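Local coordinates for protein PHOX (Pseudomonas fluorescens, PDB 3ZWU) that hydrolyses phosphate monoesters as an alkaline phosphatase, probably at an active site of calcium and iron ions within a beta-propeller-like fold, at residues N89-Y94 with I549-E554; R385-V390 with S477-G482; L489-D494 with L512-A517. One frame throughout, in Å; residues are numbered along the deposited sequence.

Interaction 1. Residues N89-Y94 with I549-E554; sequences NEYTNY and IQHPGE. With FEO (mu-oxo-diiron), chain I; VO4 (vanadate ion), chain C.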
# COMPACT_ATOMS: atom_id res chain seq x y z
N ASN A 89 -4.19 -1.82 -8.38
CA ASN A 89 -4.87 -0.70 -9.02
C ASN A 89 -5.80 -0.17 -7.94
O ASN A 89 -6.79 -0.81 -7.60
CB ASN A 89 -5.63 -1.19 -10.23
CG ASN A 89 -4.71 -1.74 -11.29
OD1 ASN A 89 -4.81 -2.92 -11.66
ND2 ASN A 89 -3.85 -0.90 -11.83
N GLU A 90 -5.42 0.96 -7.34
CA GLU A 90 -6.09 1.45 -6.15
C GLU A 90 -7.42 2.14 -6.35
O GLU A 90 -8.36 1.86 -5.62
CB GLU A 90 -5.14 2.36 -5.37
CG GLU A 90 -5.63 2.63 -3.96
CD GLU A 90 -4.75 3.56 -3.16
OE1 GLU A 90 -4.31 4.59 -3.72
OE2 GLU A 90 -4.53 3.27 -1.97
N TYR A 91 -7.48 3.11 -7.24
CA TYR A 91 -8.70 3.86 -7.44
C TYR A 91 -8.72 4.45 -8.82
O TYR A 91 -7.90 4.04 -9.64
CB TYR A 91 -8.91 4.90 -6.31
CG TYR A 91 -7.93 6.05 -6.25
CD1 TYR A 91 -6.64 5.87 -5.78
CD2 TYR A 91 -8.33 7.35 -6.57
CE1 TYR A 91 -5.75 6.93 -5.68
CE2 TYR A 91 -7.45 8.42 -6.46
CZ TYR A 91 -6.16 8.21 -6.01
OH TYR A 91 -5.27 9.25 -5.86
N THR A 92 -9.65 5.35 -9.13
CA THR A 92 -9.72 5.93 -10.46
C THR A 92 -9.94 7.42 -10.37
O THR A 92 -10.35 7.94 -9.33
CB THR A 92 -10.74 5.21 -11.33
OG1 THR A 92 -10.64 5.72 -12.66
CG2 THR A 92 -12.18 5.36 -10.81
N ASN A 93 -9.65 8.10 -11.47
CA ASN A 93 -9.76 9.55 -11.59
C ASN A 93 -10.93 9.83 -12.50
O ASN A 93 -10.83 9.68 -13.71
CB ASN A 93 -8.45 10.09 -12.17
CG ASN A 93 -7.25 9.45 -11.52
OD1 ASN A 93 -7.04 9.58 -10.31
ND2 ASN A 93 -6.48 8.67 -12.27
N TYR A 94 -12.08 10.18 -11.91
CA TYR A 94 -13.30 10.41 -12.67
C TYR A 94 -13.15 11.45 -13.78
O TYR A 94 -13.77 11.30 -14.82
CB TYR A 94 -14.47 10.78 -11.75
CG TYR A 94 -14.97 9.69 -10.81
CD1 TYR A 94 -14.74 8.34 -11.08
CD2 TYR A 94 -15.78 10.01 -9.72
CE1 TYR A 94 -15.25 7.34 -10.26
CE2 TYR A 94 -16.27 9.02 -8.88
CZ TYR A 94 -16.02 7.69 -9.16
OH TYR A 94 -16.53 6.69 -8.37
N ILE A 549 4.03 5.46 -11.09
CA ILE A 549 3.69 6.87 -11.16
C ILE A 549 2.17 6.85 -11.15
O ILE A 549 1.56 6.45 -12.14
CB ILE A 549 4.26 7.52 -12.43
CG1 ILE A 549 5.80 7.44 -12.45
CG2 ILE A 549 3.77 8.96 -12.59
CD1 ILE A 549 6.53 8.06 -11.26
N GLN A 550 1.58 7.18 -10.01
CA GLN A 550 0.14 7.10 -9.81
C GLN A 550 -0.52 8.45 -9.95
O GLN A 550 0.01 9.45 -9.47
CB GLN A 550 -0.14 6.54 -8.41
CG GLN A 550 -1.57 6.10 -8.19
CD GLN A 550 -1.87 5.82 -6.74
OE1 GLN A 550 -1.63 6.66 -5.88
NE2 GLN A 550 -2.43 4.66 -6.42
N HIS A 551 -1.70 8.47 -10.60
CA HIS A 551 -2.52 9.65 -10.84
C HIS A 551 -1.77 10.89 -11.34
O HIS A 551 -2.01 11.98 -10.82
CB HIS A 551 -3.43 9.97 -9.63
CG HIS A 551 -2.71 10.28 -8.36
ND1 HIS A 551 -2.00 11.46 -8.18
CD2 HIS A 551 -2.62 9.55 -7.22
CE1 HIS A 551 -1.51 11.41 -6.96
NE2 HIS A 551 -1.89 10.30 -6.33
N PRO A 552 -0.91 10.76 -12.36
CA PRO A 552 -0.28 11.97 -12.87
C PRO A 552 -1.37 12.95 -13.33
O PRO A 552 -2.37 12.53 -13.91
CB PRO A 552 0.59 11.47 -14.04
CG PRO A 552 -0.00 10.16 -14.43
CD PRO A 552 -0.52 9.57 -13.15
N GLY A 553 -1.23 14.23 -12.97
CA GLY A 553 -2.22 15.24 -13.32
C GLY A 553 -3.53 15.11 -12.56
O GLY A 553 -4.58 15.42 -13.12
N GLU A 554 -3.50 14.71 -11.28
CA GLU A 554 -4.74 14.61 -10.50
C GLU A 554 -5.54 15.91 -10.47
O GLU A 554 -6.77 15.86 -10.40
CB GLU A 554 -4.49 14.09 -9.08
CG GLU A 554 -3.74 15.05 -8.17
CD GLU A 554 -3.42 14.49 -6.80
OE1 GLU A 554 -4.02 13.46 -6.41
OE2 GLU A 554 -2.59 15.10 -6.09
FE1 FEO I . -3.28 3.87 -0.53
FE2 FEO I . -2.19 4.95 2.64
O FEO I . -2.03 4.73 0.74
V VO4 C . -2.95 6.81 0.20
O1 VO4 C . -3.59 8.37 -0.28
O2 VO4 C . -1.30 7.05 -0.37
O3 VO4 C . -4.05 5.81 -0.69
O4 VO4 C . -3.10 6.87 1.93
O HOH W 1 -2.67 6.69 -3.36
O HOH W 2 -1.71 4.49 -1.98
O HOH W 3 -5.99 11.68 -6.75

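Interaction 2. Residues R385-V390 with S477-G482; sequences RPEWIV and SPDGLG. With CA (calcium ion), chain G; CA (calcium ion), chain F; VO4 (vanadate ion), chain C; FEO (mu-oxo-diiron), chain I.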
# COMPACT_ATOMS: atom_id res chain seq x y z
N ARG A 385 -0.53 7.90 10.87
CA ARG A 385 -0.78 7.29 9.57
C ARG A 385 0.28 6.28 9.11
O ARG A 385 1.09 6.58 8.22
CB ARG A 385 -0.95 8.37 8.51
CG ARG A 385 -2.19 9.22 8.71
CD ARG A 385 -2.39 10.13 7.52
NE ARG A 385 -2.59 9.35 6.29
CZ ARG A 385 -2.49 9.83 5.06
NH1 ARG A 385 -2.21 11.12 4.85
NH2 ARG A 385 -2.68 9.04 4.01
N PRO A 386 0.26 5.07 9.68
CA PRO A 386 1.18 4.04 9.23
C PRO A 386 0.90 3.68 7.78
O PRO A 386 -0.25 3.38 7.44
CB PRO A 386 0.89 2.85 10.15
CG PRO A 386 0.20 3.41 11.32
CD PRO A 386 -0.49 4.66 10.87
N GLU A 387 1.92 3.76 6.92
CA GLU A 387 1.76 3.34 5.54
C GLU A 387 2.62 2.09 5.34
O GLU A 387 2.36 1.11 6.02
CB GLU A 387 1.94 4.50 4.54
CG GLU A 387 0.77 5.48 4.59
CD GLU A 387 0.56 6.33 3.36
OE1 GLU A 387 1.28 7.34 3.22
OE2 GLU A 387 -0.32 6.00 2.53
N TRP A 388 3.62 2.08 4.45
CA TRP A 388 4.33 0.84 4.16
C TRP A 388 5.29 0.43 5.23
O TRP A 388 5.93 1.28 5.85
CB TRP A 388 5.09 0.92 2.84
CG TRP A 388 4.27 1.06 1.61
CD1 TRP A 388 3.25 1.95 1.39
CD2 TRP A 388 4.58 0.51 0.33
NE1 TRP A 388 2.89 1.95 0.07
CE2 TRP A 388 3.70 1.08 -0.61
CE3 TRP A 388 5.56 -0.39 -0.12
CZ2 TRP A 388 3.74 0.77 -1.96
CZ3 TRP A 388 5.61 -0.69 -1.46
CH2 TRP A 388 4.71 -0.12 -2.37
N ILE A 389 5.44 -0.89 5.39
CA ILE A 389 6.37 -1.52 6.29
C ILE A 389 7.28 -2.42 5.46
O ILE A 389 6.81 -3.11 4.55
CB ILE A 389 5.64 -2.34 7.38
CG1 ILE A 389 4.70 -1.42 8.19
CG2 ILE A 389 6.65 -3.04 8.30
CD1 ILE A 389 3.81 -2.13 9.17
N VAL A 390 8.59 -2.41 5.76
CA VAL A 390 9.55 -3.29 5.10
C VAL A 390 10.47 -3.90 6.15
O VAL A 390 10.68 -3.31 7.21
CB VAL A 390 10.36 -2.62 3.97
CG1 VAL A 390 9.46 -2.29 2.79
CG2 VAL A 390 11.10 -1.39 4.45
N SER A 477 6.05 13.49 3.51
CA SER A 477 5.09 12.41 3.44
C SER A 477 5.64 11.13 2.81
O SER A 477 5.10 10.66 1.80
CB SER A 477 3.83 12.88 2.73
OG SER A 477 3.32 14.08 3.29
N PRO A 478 6.68 10.54 3.44
CA PRO A 478 7.18 9.25 2.96
C PRO A 478 6.02 8.26 3.09
O PRO A 478 5.23 8.34 4.03
CB PRO A 478 8.34 8.94 3.90
CG PRO A 478 8.00 9.66 5.15
CD PRO A 478 7.33 10.93 4.71
N ASP A 479 5.87 7.39 2.10
CA ASP A 479 4.74 6.48 2.03
C ASP A 479 5.26 5.10 1.67
O ASP A 479 5.41 4.27 2.57
CB ASP A 479 3.73 7.07 1.03
CG ASP A 479 2.48 6.26 0.70
OD1 ASP A 479 2.50 5.03 0.88
OD2 ASP A 479 1.48 6.88 0.29
N GLY A 480 5.64 4.89 0.41
CA GLY A 480 6.18 3.62 -0.01
C GLY A 480 7.61 3.40 0.46
O GLY A 480 8.35 4.36 0.66
N LEU A 481 7.97 2.13 0.66
CA LEU A 481 9.31 1.69 1.03
C LEU A 481 9.62 0.40 0.30
O LEU A 481 8.73 -0.40 0.03
CB LEU A 481 9.42 1.37 2.53
CG LEU A 481 9.26 2.51 3.51
CD1 LEU A 481 9.36 1.98 4.94
CD2 LEU A 481 10.32 3.58 3.31
N GLY A 482 10.90 0.17 0.06
CA GLY A 482 11.33 -1.07 -0.56
C GLY A 482 12.80 -1.30 -0.31
O GLY A 482 13.59 -0.37 -0.45
CA CA G . -0.10 8.23 1.30
CA CA F . 0.18 4.89 -0.06
V VO4 C . -2.95 6.81 0.20
O1 VO4 C . -3.59 8.37 -0.28
O2 VO4 C . -1.30 7.05 -0.37
O3 VO4 C . -4.05 5.81 -0.69
O4 VO4 C . -3.10 6.87 1.93
FE1 FEO I . -3.28 3.87 -0.53
FE2 FEO I . -2.19 4.95 2.64
O FEO I . -2.03 4.73 0.74
O HOH W 4 -1.93 9.84 1.53
O HOH W 5 0.47 2.69 -1.31
O HOH W 6 1.34 5.44 -2.14
O HOH W 2 -1.71 4.49 -1.98
O HOH W 7 1.14 10.08 2.07

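Interaction 3. Residues L489-D494 with L512-A517; sequences LWILTD and LCADPA. With CA (calcium ion), chain G; CA (calcium ion), chain H; VO4 (vanadate ion), chain C.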
# COMPACT_ATOMS: atom_id res chain seq x y z
N LEU A 489 17.63 1.14 1.27
CA LEU A 489 16.23 1.39 1.61
C LEU A 489 15.72 2.47 0.68
O LEU A 489 16.18 3.61 0.76
CB LEU A 489 16.10 1.82 3.07
CG LEU A 489 14.69 2.22 3.52
CD1 LEU A 489 13.70 1.08 3.34
CD2 LEU A 489 14.71 2.68 4.96
N TRP A 490 14.76 2.12 -0.19
CA TRP A 490 14.18 3.05 -1.14
C TRP A 490 12.93 3.66 -0.51
O TRP A 490 12.12 2.91 0.03
CB TRP A 490 13.88 2.33 -2.45
CG TRP A 490 15.12 1.77 -3.10
CD1 TRP A 490 15.72 0.58 -2.83
CD2 TRP A 490 15.96 2.44 -4.04
NE1 TRP A 490 16.85 0.44 -3.60
CE2 TRP A 490 17.00 1.56 -4.37
CE3 TRP A 490 15.92 3.70 -4.65
CZ2 TRP A 490 18.02 1.90 -5.27
CZ3 TRP A 490 16.92 4.03 -5.55
CH2 TRP A 490 17.94 3.13 -5.86
N ILE A 491 12.81 4.99 -0.53
CA ILE A 491 11.72 5.74 0.10
C ILE A 491 10.96 6.45 -0.99
O ILE A 491 11.56 7.20 -1.75
CB ILE A 491 12.30 6.77 1.12
CG1 ILE A 491 13.13 6.07 2.21
CG2 ILE A 491 11.18 7.61 1.75
CD1 ILE A 491 14.14 6.99 2.90
N LEU A 492 9.63 6.25 -1.04
CA LEU A 492 8.78 6.84 -2.06
C LEU A 492 7.83 7.82 -1.38
O LEU A 492 7.35 7.53 -0.28
CB LEU A 492 7.98 5.73 -2.75
CG LEU A 492 8.77 4.75 -3.64
CD1 LEU A 492 9.70 3.85 -2.83
CD2 LEU A 492 7.82 3.90 -4.46
N THR A 493 7.58 9.00 -1.99
CA THR A 493 6.74 10.01 -1.35
C THR A 493 5.38 10.22 -1.99
O THR A 493 5.21 10.08 -3.21
CB THR A 493 7.49 11.34 -1.18
OG1 THR A 493 7.49 12.08 -2.40
CG2 THR A 493 8.90 11.15 -0.67
N ASP A 494 4.41 10.57 -1.15
CA ASP A 494 3.05 10.92 -1.53
C ASP A 494 2.68 12.12 -0.66
O ASP A 494 1.88 12.03 0.27
CB ASP A 494 2.09 9.75 -1.28
CG ASP A 494 0.63 10.14 -1.41
OD1 ASP A 494 0.33 11.07 -2.19
OD2 ASP A 494 -0.21 9.54 -0.70
N LEU A 512 13.74 8.43 -2.89
CA LEU A 512 15.05 8.63 -2.30
C LEU A 512 15.62 7.27 -1.94
O LEU A 512 14.90 6.28 -1.93
CB LEU A 512 14.94 9.50 -1.05
CG LEU A 512 14.24 10.84 -1.27
CD1 LEU A 512 12.79 10.80 -0.80
CD2 LEU A 512 14.97 11.98 -0.57
N CYS A 513 16.92 7.23 -1.67
CA CYS A 513 17.61 6.01 -1.29
C CYS A 513 18.37 6.27 -0.02
O CYS A 513 19.05 7.30 0.08
CB CYS A 513 18.54 5.56 -2.40
SG CYS A 513 19.18 3.89 -2.16
N ALA A 514 18.28 5.36 0.95
CA ALA A 514 18.93 5.53 2.23
C ALA A 514 19.80 4.35 2.61
O ALA A 514 19.53 3.22 2.22
CB ALA A 514 17.89 5.75 3.31
N ASP A 515 20.83 4.63 3.42
CA ASP A 515 21.70 3.62 3.98
C ASP A 515 21.16 3.45 5.41
O ASP A 515 21.29 4.37 6.22
CB ASP A 515 23.17 4.08 3.99
CG ASP A 515 24.15 3.06 4.54
OD1 ASP A 515 23.72 2.20 5.34
OD2 ASP A 515 25.33 3.10 4.14
N PRO A 516 20.49 2.31 5.71
CA PRO A 516 19.91 2.12 7.04
C PRO A 516 20.91 2.19 8.21
O PRO A 516 20.56 2.68 9.29
CB PRO A 516 19.23 0.75 6.96
CG PRO A 516 19.26 0.35 5.58
CD PRO A 516 20.29 1.13 4.86
N ALA A 517 22.15 1.72 8.00
CA ALA A 517 23.17 1.70 9.05
C ALA A 517 23.71 3.09 9.41
O ALA A 517 24.10 3.29 10.57
CB ALA A 517 24.32 0.79 8.64
CA CA G . -0.10 8.23 1.30
CA CA H . -2.07 8.68 -2.10
V VO4 C . -2.95 6.81 0.20
O1 VO4 C . -3.59 8.37 -0.28
O2 VO4 C . -1.30 7.05 -0.37
O3 VO4 C . -4.05 5.81 -0.69
O4 VO4 C . -3.10 6.87 1.93
O HOH W 7 1.14 10.08 2.07
O HOH W 8 -2.37 11.16 -2.01
O HOH W 4 -1.93 9.84 1.53
O HOH W 9 -4.23 9.45 -3.42
O HOH W 1 -2.67 6.69 -3.36

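Interaction 1. Residues N89-Y94 with I549-E554
Glu90 and Gln550 have CA atoms 9.2 Å apart, and the backbones come closer at Asn93, whose CA lies 7.2 Å from that of Glu554, so side chains bridge the gap between the 89-94 loop and the end of strand 544-550. The contact joins the ends of strands from two four-stranded antiparallel sheets, consistent with blades of a beta-propeller, beside the metal centre. With CG trans to the main-chain nitrogen (chi1 -166°) and the rest of the chain extended, Glu90 reaches the metals and divides its carboxylate: OE2 binds FE1 of the diiron group at 2.0 Å, sharing that iron with Glu194 and Cys179, while OE1 meets the amide of Gln550. Gln550 NE2 donates to Glu90 OE1 over 3.3 Å, from above the carboxylate plane (43° out of it); the same nitrogen also bonds the backbone oxygen of Asn67. A calcium-bound water lies 2.7 Å from both Glu90 OE1 and Gln550 OE1 and can donate to either, though its protons cannot serve every acceptor nearby. Beyond it, the Tyr91 and His551 side chains cross obliquely, and Tyr91 OH comes to 3.0 Å from His551 CD2. His551 is held by Gly530 O at ND1 and by Glu532 at NE2; since Glu532 is a calcium ligand, the imidazole is a second-shell support. On the backbone side of that ring, Asn93 OD1 rests 3.7 Å from His551 CB, while Asn93 ND2 bonds Asn67. A type II turn from His551 to Glu554 then folds the chain back, setting Glu554 OE1 over one face of the imidazole, offset toward its rim. A single water, near the plane of the phenol ring, sits 2.7 Å from Tyr91 OH and donates to Glu554 OE1.

Interaction 2. Residues R385-V390 with S477-G482
Asp479 OD2 is gripped by two calcium ions, at 2.3 Å and 2.4 Å, and stands beside the carboxylate of Glu387, which serves the same pair of ions. Glu387 OE2 does more still: it binds FE2 of the diiron group at 2.1 Å. Glu387 OE2 also binds both calcium ions, CA of chain G at 2.6 Å and, more loosely, CA of chain F at 2.9 Å. With their planes 42° apart, the two carboxylates bring Glu387 OE1 to 3.0 Å from Asp479 OD2, a closeness of like charges that the shared cations would offset. Glu273 and Asp494 complete the protein ligands of these calciums. Arg385 presents the edge of its guanidinium to vanadate O4 and donates through NH2 to a calcium-bound water; its NE forms a salt bridge with Asp292, an iron ligand. Behind the metals, strands 386-391 and 478-483 run almost parallel (14°) as edge strands of separate antiparallel sheets, consistent with the inner strands of propeller blades, and a weak hydrogen bond from Trp388 N to Asp479 O links their backbones. A classic beta bulge turns both Asp479 and Gly480 to face Leu492. Gly480, lacking a side chain, lets the indole of Trp388 lie flat on it: its CA sits 3.4 Å from the centroid of the five-membered ring, 5° off the normal, a CH-pi contact. Trp388 NE1 donates to a water bound to calcium, making the indole a second-shell group. Farther along, Val390 CG1 packs 3.7 Å from Leu481 CB, and Val390 CG2 meets the same carbon, the two side chains crossing at a slant.

Interaction 3. Residues L489-D494 with L512-A517
Cys513 SG stands over the centre of the six-membered ring of Trp490, 3.7 Å from its centroid and 5° off the normal, while Cys513 CB covers the same face nearer its CZ3 and CE3 rim. The sulfur is put there by a first torsion that sets it anti to the backbone N (chi1 -169°). The indole is further fixed by NE1 bonding to Asp484 and by Phe524 meeting it edge-to-face. Changing Trp490 to a serine would probably open a gap under the thiol and leave Asp484 without its indole partner. Strands 489-493 and 510-514 are antiparallel neighbours in a four-stranded sheet, consistent with a propeller blade; Leu489 with Ala514 and Ile491 with Leu512 are hydrogen-bonded pairs, and Trp490 with Cys513 is the non-hydrogen-bonded pair between them. On the face away from the indole, the small methyl of Ala514 leaves a shallow hollow into which Ile491 CD1 reaches, 4.0 Å from Ala514 CB. Leu512 CD1 fits against Thr493 CG2 at 3.9 Å, and Pro516 CG leans on Leu489 CB. Just past the strand, Asp494 OD2 bridges two calcium ions, at 2.4 Å and 2.5 Å.

In the fold
All three interactions lead to one metal cluster, but from different depths. Interaction 2, its centre about 8 Å from the centre of the chain, is buried and supplies shared metal ligands; interaction 3, also buried, is regular strand pairing and apolar fit, with only Asp494, just past its first strand, reaching the calciums. Interaction 1 is only partly buried and joins polar side chains through one direct hydrogen bond and bridging water. Interactions 2 and 3 touch: strands 478-483 and 489-493 are sheet neighbours, probably hydrogen-bonded through Gly482 O and Trp490 N. Interaction 1 touches neither but meets them around the vanadate, sharing one water with interaction 2 and another with interaction 3.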